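Local coordinates for Cwp19 (Clostridioides difficile, PDB 5OQ3), which is probably a cell-wall hydrolase, tentatively assigned N-acetylmuramoyl-L-alanine amidase activity, represented here by its glycoside hydrolase domain, a TIM barrel, at residues Ala247-Asn252 / Leu291-Gly296; Asn311-Thr316 / Tyr353-Gly358; Gln345-Asn350 / Ser359-Ala364. All blocks are in the same frame, centred on the assembly; numbering follows the deposited sequence.

How the contacts relate
All three contacts lie around the fifth to eighth strands of the eight-stranded parallel barrel. Contact 1 comes first in the chain and closes before the others open; it joins the loops that follow strands 241-244 and 286-287. Contacts 2 and 3 alternate along the chain and share strand 356-361, the last of the barrel, contact 2 at its beginning, contact 3 further along. Their centres lie about 15 Å apart, and that of contact 1 about 16 Å from contact 2 and 13 Å from contact 3. Contact 3 touches both others: Gln346 meets Trp293 and Phe362 meets Tyr292 of contact 1, and Asn350 meets Ile356 of contact 2. Contacts 1 and 2 do not meet, so contact 3 connects barrel loops with the closing strand.

Contact 1: residues Ala247-Asn252 / Leu291-Gly296; sequences AGIWRN and LYWPIG
Trp293 turns the edge of its six-membered ring toward Gly248, whose CA lies near the indole plane, 4.0 Å from CZ3. Because glycine has no side chain, the ring can close directly on the backbone, and the carbons of the indole rim meet the alpha carbon itself. Ile249 reaches the same end of the tryptophan, its CG1 standing 4.1 Å from CH2 and its side chain crossing the indole at about a right angle. With CG1 anti to its own carbonyl carbon (chi1 -68°), that branch is the one brought to the ring. Leu291 comes in beside the ring, where its CD2 methyl is 3.7 Å from Gly248 O and almost as near to the alpha carbon. That carbonyl oxygen is not left to the methyl alone, since the indole NH of Trp309 in helix 302-313 donates a hydrogen bond to it. Both segments are loops that follow strands of the TIM barrel, 241-244 and 286-287, and so belong to its C-terminal end, the end at which enzymes of this fold generally carry their active sites. The chain between Leu291 and Trp293 folds tightly, which is consistent with both reaching one glycine: Tyr292 is the centre of an inverse gamma turn, with a weak bond of 2.9 Å from Trp293 N to Leu291 O. Apolar residues suit this buried place, and helix 302-313 continues the packing, with Leu305 against Trp293 and both Tyr302 and Val306 against Leu291.

Contact 2: residues Asn311-Thr316 / Tyr353-Gly358; sequences NEVKGT and YSEIKG
Two turns face each other here, a type II turn from Val313 to Thr316 at the close of helix 302-313 and a type I turn from Tyr353 to Ile356 leading into strand 356-361, and they come nearest at Lys314 and Glu355, whose CA atoms are 6.5 Å apart. Glu355 supplies one side of the contact with two different parts of its chain. Its CB rests 3.8 Å from CG2 of Val313, a branched apolar residue that suits the buried inner side, where it also packs on Leu320 and Ile279. Farther out, a bend at chi2 (86°) turns the carboxylate across the methylenes of the extended Lys314, the two chains meeting at a slant, so that OE2 lies 3.8 Å from CD and about equally far from CG. The lysine thus offers its methylene shaft, and its ammonium group runs on past the acid. The turn carrying Lys314 is fixed by Val313 O, which accepts from two donors, Thr316 N at 2.9 Å and Thr316 OG1 at 2.7 Å; the hydroxyl is tilted 21° from the carbonyl plane. Gly315 takes the positive phi that the third position of a type II turn calls for. On the facing side, Ile356 N bonds to Tyr353 O, closing the turn before the last barrel strand. Lys314 NZ and Glu355 OE2 stay 5.1 Å apart, too far for a salt bridge. Any attraction between these opposite charges is therefore probably modest. The exposed lysine also touches a crystal neighbour, so its position may be partly set by the lattice, and the contact rests on carbon packing and on methylenes beside a carboxylate.

Contact 3: residues Gln345-Asn350 / Ser359-Ala364; sequences QQVTLN and SMYFSA
Val347 sets its CG2 methyl 3.5 Å from the hydroxyl oxygen of Tyr361, the two side chains meeting at about a right angle, and the same methyl lies 4.2 Å from Ser359 OG. A branched apolar residue suits this buried face of the helix, turned toward the strand. One helical turn further on, Asn350 ND2 comes within 3.6 Å of Ser359 OG, too far for a direct bond. A water makes the connection, accepting from Asn350 ND2 at 2.9 Å and donating to Ser359 OG at 2.8 Å. The helix and the strand run nearly antiparallel, 159° between their directions, with axes 11.4 Å apart. This is the second half of a beta-alpha-beta crossover: strand 319-324 leads to helix 343-350, which packs on the outside of the TIM barrel, and then to strand 356-361. Gln324 of the first strand ties the unit together, as its OE1 is hydrogen-bonded to both Asn350 ND2 and Ser359 OG. A small hydroxyl suits Ser359, which turns toward the helix and can take a bond from the water while giving one to Gln324. An amide suits Asn350, its donor end serving the water and Gln324. Its OD1 lies 3.1 Å from Gln346 O, two acceptors with no bond between them, and the Tyr302 hydroxyl of the preceding helix supplies OD1 with a donor. Tyr361, whose long ring carries its hydroxyl out from the strand to Val347, finds its polar partner in the Tyr381 hydroxyl of helix 371-381.

Contact 1: residues Ala247-Asn252 / Leu291-Gly296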
loop_
_atom_site.group_PDB
_atom_site.type_symbol
_atom_site.label_atom_id
_atom_site.label_comp_id
_atom_site.label_asym_id
_atom_site.label_seq_id
_atom_site.Cartn_x
_atom_site.Cartn_y
_atom_site.Cartn_z
ATOM N N ALA A 247 -1.027 1.305 -8.677
ATOM C CA ALA A 247 -0.024 1.384 -9.730
ATOM C C ALA A 247 -0.158 2.741 -10.485
ATOM O O ALA A 247 -1.210 3.397 -10.491
ATOM C CB ALA A 247 -0.199 0.230 -10.687
ATOM N N GLY A 248 0.930 3.123 -11.132
ATOM C CA GLY A 248 1.071 4.464 -11.664
ATOM C C GLY A 248 0.326 4.807 -12.951
ATOM O O GLY A 248 0.207 5.996 -13.290
ATOM N N ILE A 249 -0.144 3.788 -13.668
ATOM C CA ILE A 249 -0.969 3.983 -14.850
ATOM C C ILE A 249 -2.377 3.408 -14.548
ATOM O O ILE A 249 -2.531 2.243 -14.154
ATOM C CB ILE A 249 -0.364 3.323 -16.105
ATOM C CG1 ILE A 249 0.924 4.056 -16.508
ATOM C CG2 ILE A 249 -1.367 3.314 -17.261
ATOM C CD1 ILE A 249 1.749 3.314 -17.525
ATOM N N TRP A 250 -3.385 4.249 -14.761
ATOM C CA TRP A 250 -4.793 3.895 -14.632
ATOM C C TRP A 250 -5.307 3.281 -15.950
ATOM O O TRP A 250 -5.602 2.071 -15.994
ATOM C CB TRP A 250 -5.581 5.131 -14.219
ATOM C CG TRP A 250 -7.053 4.950 -14.267
ATOM C CD1 TRP A 250 -7.832 4.215 -13.395
ATOM C CD2 TRP A 250 -7.954 5.505 -15.237
ATOM N NE1 TRP A 250 -9.157 4.296 -13.774
ATOM C CE2 TRP A 250 -9.256 5.046 -14.917
ATOM C CE3 TRP A 250 -7.780 6.271 -16.390
ATOM C CZ2 TRP A 250 -10.375 5.368 -15.684
ATOM C CZ3 TRP A 250 -8.927 6.636 -17.119
ATOM C CH2 TRP A 250 -10.173 6.169 -16.772
ATOM N N ARG A 251 -5.276 4.085 -17.021
ATOM C CA ARG A 251 -5.535 3.586 -18.383
ATOM C C ARG A 251 -4.622 4.384 -19.317
ATOM O O ARG A 251 -4.452 5.590 -19.140
ATOM C CB ARG A 251 -6.981 3.791 -18.868
ATOM C CG ARG A 251 -8.008 3.102 -18.028
ATOM C CD ARG A 251 -9.393 3.190 -18.626
ATOM N NE ARG A 251 -9.581 2.220 -19.683
ATOM C CZ ARG A 251 -10.730 2.023 -20.321
ATOM N NH1 ARG A 251 -10.816 1.049 -21.199
ATOM N NH2 ARG A 251 -11.768 2.814 -20.107
ATOM N N ASN A 252 -4.088 3.712 -20.339
ATOM C CA ASN A 252 -3.399 4.386 -21.398
ATOM C C ASN A 252 -4.397 5.115 -22.336
ATOM O O ASN A 252 -5.551 4.690 -22.512
ATOM C CB ASN A 252 -2.574 3.389 -22.200
ATOM C CG ASN A 252 -1.567 2.631 -21.362
ATOM O OD1 ASN A 252 -0.827 3.228 -20.578
ATOM N ND2 ASN A 252 -1.492 1.306 -21.562
ATOM N N LEU A 291 4.758 6.140 -9.219
ATOM C CA LEU A 291 5.428 6.625 -10.421
ATOM C C LEU A 291 6.879 6.252 -10.381
ATOM O O LEU A 291 7.779 7.107 -10.402
ATOM C CB LEU A 291 5.217 8.142 -10.568
ATOM C CG LEU A 291 3.754 8.623 -10.571
ATOM C CD1 LEU A 291 3.723 10.102 -10.990
ATOM C CD2 LEU A 291 2.846 7.791 -11.446
ATOM N N TYR A 292 7.117 4.951 -10.465
ATOM C CA TYR A 292 8.458 4.420 -10.292
ATOM C C TYR A 292 9.194 4.326 -11.622
ATOM O O TYR A 292 9.727 3.267 -11.987
ATOM C CB TYR A 292 8.387 3.050 -9.594
ATOM C CG TYR A 292 7.672 2.968 -8.262
ATOM C CD1 TYR A 292 7.497 4.075 -7.437
ATOM C CD2 TYR A 292 7.257 1.740 -7.779
ATOM C CE1 TYR A 292 6.915 3.949 -6.189
ATOM C CE2 TYR A 292 6.648 1.620 -6.541
ATOM C CZ TYR A 292 6.510 2.730 -5.730
ATOM O OH TYR A 292 5.928 2.630 -4.491
ATOM N N TRP A 293 9.279 5.462 -12.311
ATOM C CA TRP A 293 9.937 5.531 -13.582
ATOM C C TRP A 293 10.730 6.841 -13.658
ATOM O O TRP A 293 10.385 7.826 -13.014
ATOM C CB TRP A 293 8.903 5.549 -14.701
ATOM C CG TRP A 293 8.072 4.287 -14.781
ATOM C CD1 TRP A 293 8.490 3.038 -15.196
ATOM C CD2 TRP A 293 6.689 4.146 -14.453
ATOM N NE1 TRP A 293 7.455 2.149 -15.149
ATOM C CE2 TRP A 293 6.334 2.800 -14.706
ATOM C CE3 TRP A 293 5.702 5.031 -14.006
ATOM C CZ2 TRP A 293 5.041 2.327 -14.522
ATOM C CZ3 TRP A 293 4.423 4.553 -13.801
ATOM C CH2 TRP A 293 4.106 3.209 -14.042
ATOM N N PRO A 294 11.764 6.880 -14.500
ATOM C CA PRO A 294 12.483 8.120 -14.783
ATOM C C PRO A 294 11.699 9.106 -15.624
ATOM O O PRO A 294 10.825 8.739 -16.419
ATOM C CB PRO A 294 13.724 7.668 -15.562
ATOM C CG PRO A 294 13.753 6.207 -15.438
ATOM C CD PRO A 294 12.373 5.740 -15.193
ATOM N N ILE A 295 12.065 10.377 -15.478
ATOM C CA ILE A 295 11.677 11.406 -16.441
ATOM C C ILE A 295 12.201 11.019 -17.815
ATOM O O ILE A 295 13.325 10.595 -17.935
ATOM C CB ILE A 295 12.213 12.782 -15.973
ATOM C CG1 ILE A 295 11.416 13.208 -14.743
ATOM C CG2 ILE A 295 12.096 13.836 -17.064
ATOM C CD1 ILE A 295 12.027 14.338 -13.937
ATOM N N GLY A 296 11.367 11.138 -18.827
ATOM C CA GLY A 296 11.750 10.843 -20.231
ATOM C C GLY A 296 11.556 9.406 -20.673
ATOM O O GLY A 296 11.852 9.080 -21.815
#

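Contact 2: residues Asn311-Thr316 / Tyr353-Gly358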
loop_
_atom_site.group_PDB
_atom_site.type_symbol
_atom_site.label_atom_id
_atom_site.label_comp_id
_atom_site.label_asym_id
_atom_site.label_seq_id
_atom_site.Cartn_x
_atom_site.Cartn_y
_atom_site.Cartn_z
ATOM N N ASN A 311 -4.047 16.536 -12.649
ATOM C CA ASN A 311 -5.331 16.851 -13.252
ATOM C C ASN A 311 -6.472 15.963 -12.700
ATOM O O ASN A 311 -7.606 16.445 -12.480
ATOM C CB ASN A 311 -5.247 16.750 -14.786
ATOM C CG ASN A 311 -6.545 17.161 -15.442
ATOM O OD1 ASN A 311 -6.911 18.346 -15.414
ATOM N ND2 ASN A 311 -7.272 16.187 -15.990
ATOM N N GLU A 312 -6.205 14.694 -12.477
ATOM C CA GLU A 312 -7.230 13.775 -11.917
ATOM C C GLU A 312 -7.831 14.239 -10.611
ATOM O O GLU A 312 -9.017 14.015 -10.395
ATOM C CB GLU A 312 -6.647 12.370 -11.709
ATOM C CG GLU A 312 -6.446 11.528 -12.934
ATOM C CD GLU A 312 -7.775 11.275 -13.660
ATOM O OE1 GLU A 312 -8.668 10.523 -13.162
ATOM O OE2 GLU A 312 -7.917 11.858 -14.710
ATOM N N VAL A 313 -7.029 14.840 -9.718
ATOM C CA VAL A 313 -7.562 15.262 -8.430
ATOM C C VAL A 313 -8.068 16.695 -8.387
ATOM O O VAL A 313 -8.668 17.114 -7.382
ATOM C CB VAL A 313 -6.565 15.013 -7.283
ATOM C CG1 VAL A 313 -6.169 13.530 -7.230
ATOM C CG2 VAL A 313 -5.325 15.892 -7.442
ATOM N N LYS A 314 -7.877 17.432 -9.473
ATOM C CA LYS A 314 -8.235 18.828 -9.503
ATOM C C LYS A 314 -9.726 18.939 -9.248
ATOM O O LYS A 314 -10.521 18.188 -9.776
ATOM C CB LYS A 314 -7.823 19.432 -10.874
ATOM C CG LYS A 314 -7.873 20.935 -10.927
ATOM C CD LYS A 314 -7.332 21.452 -12.259
ATOM C CE LYS A 314 -7.860 22.853 -12.538
ATOM N NZ LYS A 314 -7.255 23.442 -13.767
ATOM N N GLY A 315 -10.092 19.864 -8.372
ATOM C CA GLY A 315 -11.473 20.077 -8.011
ATOM C C GLY A 315 -12.066 19.077 -7.048
ATOM O O GLY A 315 -13.242 19.114 -6.794
ATOM N N THR A 316 -11.256 18.148 -6.535
ATOM C CA THR A 316 -11.732 17.191 -5.521
ATOM C C THR A 316 -11.018 17.516 -4.213
ATOM O O THR A 316 -10.084 18.322 -4.173
ATOM C CB THR A 316 -11.400 15.707 -5.892
ATOM O OG1 THR A 316 -10.005 15.431 -5.667
ATOM C CG2 THR A 316 -11.735 15.382 -7.348
ATOM N N TYR A 353 3.229 21.703 -9.267
ATOM C CA TYR A 353 1.796 21.380 -9.343
ATOM C C TYR A 353 1.161 21.566 -7.996
ATOM O O TYR A 353 1.448 20.832 -7.041
ATOM C CB TYR A 353 1.613 19.899 -9.822
ATOM C CG TYR A 353 2.091 19.695 -11.233
ATOM C CD1 TYR A 353 3.404 19.393 -11.488
ATOM C CD2 TYR A 353 1.232 19.839 -12.328
ATOM C CE1 TYR A 353 3.868 19.245 -12.777
ATOM C CE2 TYR A 353 1.680 19.706 -13.632
ATOM C CZ TYR A 353 3.012 19.400 -13.855
ATOM O OH TYR A 353 3.474 19.263 -15.160
ATOM N N SER A 354 0.258 22.523 -7.922
ATOM C CA SER A 354 -0.375 22.804 -6.659
ATOM C C SER A 354 -1.245 21.663 -6.131
ATOM O O SER A 354 -1.505 21.570 -4.940
ATOM C CB SER A 354 -1.200 24.059 -6.750
ATOM O OG SER A 354 -2.295 23.908 -7.613
ATOM N N GLU A 355 -1.656 20.770 -7.028
ATOM C CA GLU A 355 -2.471 19.616 -6.630
ATOM C C GLU A 355 -1.633 18.544 -5.949
ATOM O O GLU A 355 -2.182 17.659 -5.295
ATOM C CB GLU A 355 -3.151 19.006 -7.855
ATOM C CG GLU A 355 -4.103 19.933 -8.559
ATOM C CD GLU A 355 -3.429 20.854 -9.610
ATOM O OE1 GLU A 355 -2.166 20.839 -9.926
ATOM O OE2 GLU A 355 -4.230 21.621 -10.146
ATOM N N ILE A 356 -0.299 18.555 -6.130
ATOM C CA ILE A 356 0.548 17.571 -5.475
ATOM C C ILE A 356 0.890 18.057 -4.066
ATOM O O ILE A 356 1.348 19.186 -3.903
ATOM C CB ILE A 356 1.775 17.231 -6.309
ATOM C CG1 ILE A 356 1.335 16.558 -7.597
ATOM C CG2 ILE A 356 2.715 16.344 -5.505
ATOM C CD1 ILE A 356 2.422 16.337 -8.615
ATOM N N LYS A 357 0.614 17.208 -3.070
ATOM C CA LYS A 357 0.714 17.564 -1.654
ATOM C C LYS A 357 1.857 16.898 -0.919
ATOM O O LYS A 357 1.995 17.027 0.272
ATOM C CB LYS A 357 -0.616 17.291 -0.964
ATOM C CG LYS A 357 -1.841 17.923 -1.569
ATOM C CD LYS A 357 -1.789 19.407 -1.498
ATOM C CE LYS A 357 -3.015 20.072 -2.140
ATOM N NZ LYS A 357 -4.331 19.517 -1.733
ATOM N N GLY A 358 2.706 16.199 -1.683
ATOM C CA GLY A 358 3.911 15.598 -1.167
ATOM C C GLY A 358 4.245 14.277 -1.805
ATOM O O GLY A 358 3.817 14.059 -2.948
#

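Contact 3: residues Gln345-Asn350 / Ser359-Ala364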
loop_
_atom_site.group_PDB
_atom_site.type_symbol
_atom_site.label_atom_id
_atom_site.label_comp_id
_atom_site.label_asym_id
_atom_site.label_seq_id
_atom_site.Cartn_x
_atom_site.Cartn_y
_atom_site.Cartn_z
ATOM N N GLN A 345 15.388 16.406 -9.039
ATOM C CA GLN A 345 14.670 16.809 -10.246
ATOM C C GLN A 345 13.187 16.400 -10.202
ATOM O O GLN A 345 12.301 17.199 -10.568
ATOM C CB GLN A 345 15.361 16.210 -11.472
ATOM C CG GLN A 345 14.760 16.647 -12.791
ATOM C CD GLN A 345 15.386 15.986 -13.998
ATOM O OE1 GLN A 345 16.290 15.178 -13.863
ATOM N NE2 GLN A 345 14.852 16.283 -15.183
ATOM N N GLN A 346 12.902 15.168 -9.791
ATOM C CA GLN A 346 11.523 14.737 -9.693
ATOM C C GLN A 346 10.731 15.558 -8.710
ATOM O O GLN A 346 9.628 15.986 -9.040
ATOM C CB GLN A 346 11.453 13.231 -9.383
ATOM C CG GLN A 346 11.979 12.326 -10.465
ATOM C CD GLN A 346 11.479 10.881 -10.346
ATOM O OE1 GLN A 346 10.952 10.451 -9.307
ATOM N NE2 GLN A 346 11.732 10.096 -11.392
ATOM N N VAL A 347 11.232 15.761 -7.496
ATOM C CA VAL A 347 10.450 16.466 -6.512
ATOM C C VAL A 347 10.327 17.951 -6.857
ATOM O O VAL A 347 9.298 18.555 -6.636
ATOM C CB VAL A 347 11.009 16.252 -5.089
ATOM C CG1 VAL A 347 10.291 17.114 -4.070
ATOM C CG2 VAL A 347 10.856 14.783 -4.685
ATOM N N THR A 348 11.350 18.526 -7.481
ATOM C CA THR A 348 11.257 19.903 -7.971
ATOM C C THR A 348 10.098 20.049 -8.980
ATOM O O THR A 348 9.313 21.002 -8.929
ATOM C CB THR A 348 12.596 20.342 -8.563
ATOM O OG1 THR A 348 13.613 20.283 -7.558
ATOM C CG2 THR A 348 12.530 21.766 -9.125
ATOM N N LEU A 349 9.955 19.076 -9.872
ATOM C CA LEU A 349 8.849 19.076 -10.811
ATOM C C LEU A 349 7.520 18.944 -10.077
ATOM O O LEU A 349 6.567 19.665 -10.405
ATOM C CB LEU A 349 9.043 17.972 -11.835
ATOM C CG LEU A 349 7.965 17.889 -12.924
ATOM C CD1 LEU A 349 7.893 19.184 -13.749
ATOM C CD2 LEU A 349 8.160 16.655 -13.786
ATOM N N ASN A 350 7.431 18.007 -9.124
ATOM C CA ASN A 350 6.204 17.832 -8.387
ATOM C C ASN A 350 5.731 19.149 -7.825
ATOM O O ASN A 350 4.535 19.424 -7.776
ATOM C CB ASN A 350 6.387 16.906 -7.177
ATOM C CG ASN A 350 6.718 15.477 -7.540
ATOM O OD1 ASN A 350 6.711 15.087 -8.725
ATOM N ND2 ASN A 350 7.086 14.702 -6.514
ATOM N N SER A 359 5.018 13.441 -1.107
ATOM C CA SER A 359 5.649 12.251 -1.655
ATOM C C SER A 359 5.654 11.134 -0.605
ATOM O O SER A 359 5.683 11.409 0.611
ATOM C CB SER A 359 7.098 12.508 -2.031
ATOM O OG SER A 359 7.242 13.398 -3.130
ATOM N N MET A 360 5.701 9.903 -1.121
ATOM C CA MET A 360 5.996 8.712 -0.353
ATOM C C MET A 360 7.107 7.974 -1.036
ATOM O O MET A 360 7.066 7.810 -2.221
ATOM C CB MET A 360 4.759 7.812 -0.179
ATOM C CG MET A 360 3.525 8.473 0.401
ATOM S SD MET A 360 2.513 7.282 1.296
ATOM C CE MET A 360 1.519 8.382 2.244
ATOM N N TYR A 361 8.123 7.570 -0.275
ATOM C CA TYR A 361 9.352 6.983 -0.805
ATOM C C TYR A 361 9.337 5.450 -0.608
ATOM O O TYR A 361 9.233 4.983 0.528
ATOM C CB TYR A 361 10.593 7.552 -0.096
ATOM C CG TYR A 361 10.778 9.004 -0.483
ATOM C CD1 TYR A 361 11.521 9.342 -1.601
ATOM C CD2 TYR A 361 10.212 10.040 0.238
ATOM C CE1 TYR A 361 11.692 10.653 -1.970
ATOM C CE2 TYR A 361 10.371 11.366 -0.144
ATOM C CZ TYR A 361 11.109 11.658 -1.262
ATOM O OH TYR A 361 11.293 12.959 -1.682
ATOM N N PHE A 362 9.521 4.734 -1.698
ATOM C CA PHE A 362 9.712 3.292 -1.667
ATOM C C PHE A 362 11.177 2.973 -1.819
ATOM O O PHE A 362 11.669 3.087 -2.933
ATOM C CB PHE A 362 8.878 2.548 -2.711
ATOM C CG PHE A 362 8.710 1.099 -2.322
ATOM C CD1 PHE A 362 9.647 0.130 -2.706
ATOM C CD2 PHE A 362 7.728 0.738 -1.412
ATOM C CE1 PHE A 362 9.528 -1.168 -2.285
ATOM C CE2 PHE A 362 7.624 -0.575 -0.973
ATOM C CZ PHE A 362 8.530 -1.520 -1.411
ATOM N N SER A 363 11.879 2.572 -0.746
ATOM C CA SER A 363 11.368 2.321 0.592
ATOM C C SER A 363 12.362 2.858 1.615
ATOM O O SER A 363 13.442 3.337 1.264
ATOM C CB SER A 363 11.054 0.827 0.821
ATOM O OG SER A 363 12.245 0.066 0.871
ATOM N N ALA A 364 12.011 2.736 2.881
ATOM C CA ALA A 364 12.814 3.262 3.982
ATOM C C ALA A 364 14.262 2.805 3.973
ATOM O O ALA A 364 15.164 3.621 4.248
ATOM C CB ALA A 364 12.168 2.901 5.300
HETATM O O HOH W 1 6.452 15.942 -3.972
#